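Local coordinates for protein DUF176 (Nitrosomonas europaea, PDB 2OMO) that probably acts as an oxidoreductase, as a putative monooxygenase of the antibiotic biosynthesis monooxygenase family, at residues His92-Thr95 with Trp96-Thr99. Numbering follows the deposited sequence.
Sequences HYLT and WRDT
Y93 and R97 lie one turn apart on helix 91-100, which packs on helix 37-51 in this small alpha-beta fold, whose four-stranded antiparallel sheet is that of a ferredoxin-like ABM domain. Each turn is closed by i to i+4 backbone bonds; that from R97 N to Y93 O is the straightest, 2.8 Å long with 173° at the hydrogen. R97 CB lies over one face of the Y93 ring, toward its rim, and R97 CD runs on to within 3.6 Å of Y93 OH. Tyrosine suits this boundary: its ring packs against the arginine methylenes while its hydroxyl meets a water, which also takes a weak bond from R97 NH1. With CG anti to the backbone N, R97 leaves the helix extended, then bends at chi3 (65°), bringing the guanidinium back over L94. There L94 CD2 sits 3.5 Å above the R97 guanidinium plane, so a branched apolar chain supports the flat cation without competing for its N-H groups. R97 NE and R97 NH2 meet D98 OD1 side-on, 3.1 Å separating R97 NH2 from D98 OD1; both nitrogens approach this one oxygen from the same face of the carboxylate. The salt bridge and the leucine together should limit rotation of an otherwise mobile surface arginine. On the buried side, W96 CE3 comes obliquely to within 4.1 Å of Y93 CE1, the large, buried indole packing against N47 of helix 37-51, where W96 NE1 bonds to T44 OG1. H92 also reaches that side, its NE2 hydrogen-bonded to S51 OG at the end of the helix and to E54 OE2 just beyond it. T99 folds its hydroxyl back along the helix (chi1 -59°), and T95 O accepts from T99 N and, from the opposite face of its carbonyl plane, from T99 OG1, with 2.6 Å between T99 OG1 and T95 O.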
ATOM      1  N   HIS A  92     -12.061  -2.845  18.313  1.00 17.90           N
ATOM      2  CA  HIS A  92     -12.143  -1.728  17.353  1.00 17.36           C
ATOM      3  C   HIS A  92     -12.318  -2.248  15.942  1.00 17.20           C
ATOM      4  O   HIS A  92     -13.092  -1.671  15.173  1.00 17.86           O
ATOM      5  CB  HIS A  92     -10.974  -0.733  17.469  1.00 16.24           C
ATOM      6  CG  HIS A  92      -9.622  -1.332  17.220  1.00 16.81           C
ATOM      7  ND1 HIS A  92      -8.856  -1.914  18.214  1.00 15.02           N
ATOM      8  CD2 HIS A  92      -8.869  -1.366  16.097  1.00 16.44           C
ATOM      9  CE1 HIS A  92      -7.700  -2.302  17.702  1.00 17.49           C
ATOM     10  NE2 HIS A  92      -7.689  -1.993  16.418  1.00 16.98           N
ATOM     11  N   TYR A  93     -11.658  -3.367  15.606  1.00 16.69           N
ATOM     12  CA  TYR A  93     -11.969  -4.008  14.326  1.00 17.20           C
ATOM     13  C   TYR A  93     -13.439  -4.435  14.211  1.00 17.36           C
ATOM     14  O   TYR A  93     -14.114  -4.154  13.225  1.00 17.14           O
ATOM     15  CB  TYR A  93     -11.054  -5.211  14.032  1.00 17.28           C
ATOM     16  CG  TYR A  93     -11.568  -6.002  12.835  1.00 17.95           C
ATOM     17  CD1 TYR A  93     -11.507  -5.471  11.535  1.00 19.64           C
ATOM     18  CD2 TYR A  93     -12.175  -7.249  13.011  1.00 19.20           C
ATOM     19  CE1 TYR A  93     -12.007  -6.198  10.441  1.00 19.08           C
ATOM     20  CE2 TYR A  93     -12.671  -7.977  11.941  1.00 20.01           C
ATOM     21  CZ  TYR A  93     -12.583  -7.445  10.664  1.00 20.61           C
ATOM     22  OH  TYR A  93     -13.095  -8.190   9.646  1.00 22.01           O
ATOM     23  N   LEU A  94     -13.895  -5.179  15.209  1.00 17.32           N
ATOM     24  CA  LEU A  94     -15.246  -5.725  15.232  1.00 18.63           C
ATOM     25  C   LEU A  94     -16.282  -4.614  15.179  1.00 18.44           C
ATOM     26  O   LEU A  94     -17.282  -4.729  14.455  1.00 19.07           O
ATOM     27  CB  LEU A  94     -15.442  -6.626  16.472  1.00 18.23           C
ATOM     28  CG  LEU A  94     -14.516  -7.881  16.477  1.00 20.81           C
ATOM     29  CD1 LEU A  94     -14.479  -8.544  17.865  1.00 21.70           C
ATOM     30  CD2 LEU A  94     -14.821  -8.920  15.375  1.00 24.23           C
ATOM     31  N   THR A  95     -16.038  -3.536  15.926  1.00 18.43           N
ATOM     32  CA  THR A  95     -16.877  -2.340  15.874  1.00 18.78           C
ATOM     33  C   THR A  95     -16.935  -1.725  14.463  1.00 19.52           C
ATOM     34  O   THR A  95     -18.012  -1.434  13.947  1.00 19.81           O
ATOM     35  CB  THR A  95     -16.400  -1.293  16.911  1.00 19.80           C
ATOM     36  OG1 THR A  95     -16.608  -1.816  18.236  1.00 18.35           O
ATOM     37  CG2 THR A  95     -17.161   0.023  16.756  1.00 19.30           C
ATOM     38  N   TRP A  96     -15.762  -1.517  13.868  1.00 18.16           N
ATOM     39  CA  TRP A  96     -15.644  -0.972  12.542  1.00 18.46           C
ATOM     40  C   TRP A  96     -16.422  -1.847  11.546  1.00 18.34           C
ATOM     41  O   TRP A  96     -17.276  -1.341  10.816  1.00 18.60           O
ATOM     42  CB  TRP A  96     -14.156  -0.845  12.180  1.00 17.66           C
ATOM     43  CG  TRP A  96     -13.925  -0.385  10.786  1.00 18.35           C
ATOM     44  CD1 TRP A  96     -13.853   0.918  10.353  1.00 19.36           C
ATOM     45  CD2 TRP A  96     -13.745  -1.211   9.639  1.00 18.45           C
ATOM     46  NE1 TRP A  96     -13.613   0.938   8.988  1.00 17.42           N
ATOM     47  CE2 TRP A  96     -13.576  -0.359   8.526  1.00 19.16           C
ATOM     48  CE3 TRP A  96     -13.724  -2.601   9.437  1.00 20.16           C
ATOM     49  CZ2 TRP A  96     -13.348  -0.857   7.226  1.00 17.88           C
ATOM     50  CZ3 TRP A  96     -13.496  -3.099   8.146  1.00 20.59           C
ATOM     51  CH2 TRP A  96     -13.311  -2.228   7.059  1.00 19.22           C
ATOM     52  N   ARG A  97     -16.137  -3.151  11.531  1.00 17.80           N
ATOM     53  CA  ARG A  97     -16.752  -4.081  10.598  1.00 18.53           C
ATOM     54  C   ARG A  97     -18.287  -4.016  10.673  1.00 18.16           C
ATOM     55  O   ARG A  97     -18.949  -3.868   9.650  1.00 17.68           O
ATOM     56  CB  ARG A  97     -16.268  -5.516  10.871  1.00 18.93           C
ATOM     57  CG  ARG A  97     -16.777  -6.566   9.903  1.00 23.99           C
ATOM     58  CD  ARG A  97     -16.608  -7.938  10.529  1.00 27.94           C
ATOM     59  NE  ARG A  97     -17.473  -8.035  11.711  1.00 28.93           N
ATOM     60  CZ  ARG A  97     -17.513  -9.065  12.565  1.00 31.95           C
ATOM     61  NH1 ARG A  97     -16.709 -10.110  12.398  1.00 32.44           N
ATOM     62  NH2 ARG A  97     -18.366  -9.047  13.593  1.00 28.99           N
ATOM     63  N   ASP A  98     -18.831  -4.100  11.884  1.00 17.73           N
ATOM     64  CA  ASP A  98     -20.291  -3.981  12.072  1.00 19.73           C
ATOM     65  C   ASP A  98     -20.829  -2.615  11.642  1.00 19.93           C
ATOM     66  O   ASP A  98     -21.909  -2.534  11.056  1.00 20.61           O
ATOM     67  CB  ASP A  98     -20.673  -4.245  13.522  1.00 19.84           C
ATOM     68  CG  ASP A  98     -20.424  -5.664  13.938  1.00 23.57           C
ATOM     69  OD1 ASP A  98     -20.022  -6.494  13.080  1.00 28.10           O
ATOM     70  OD2 ASP A  98     -20.657  -5.961  15.136  1.00 26.52           O
ATOM     71  N   THR A  99     -20.083  -1.557  11.937  1.00 18.65           N
ATOM     72  CA  THR A  99     -20.516  -0.187  11.636  1.00 18.93           C
ATOM     73  C   THR A  99     -20.619   0.125  10.129  1.00 17.02           C
ATOM     74  O   THR A  99     -21.641   0.714   9.662  1.00 16.96           O
ATOM     75  CB  THR A  99     -19.627   0.827  12.372  1.00 19.00           C
ATOM     76  OG1 THR A  99     -19.709   0.571  13.781  1.00 22.62           O
ATOM     77  CG2 THR A  99     -20.082   2.282  12.139  1.00 22.04           C
TER
HETATM   78  O   HOH W   1     -14.306 -10.563  10.001  1.00 45.43           O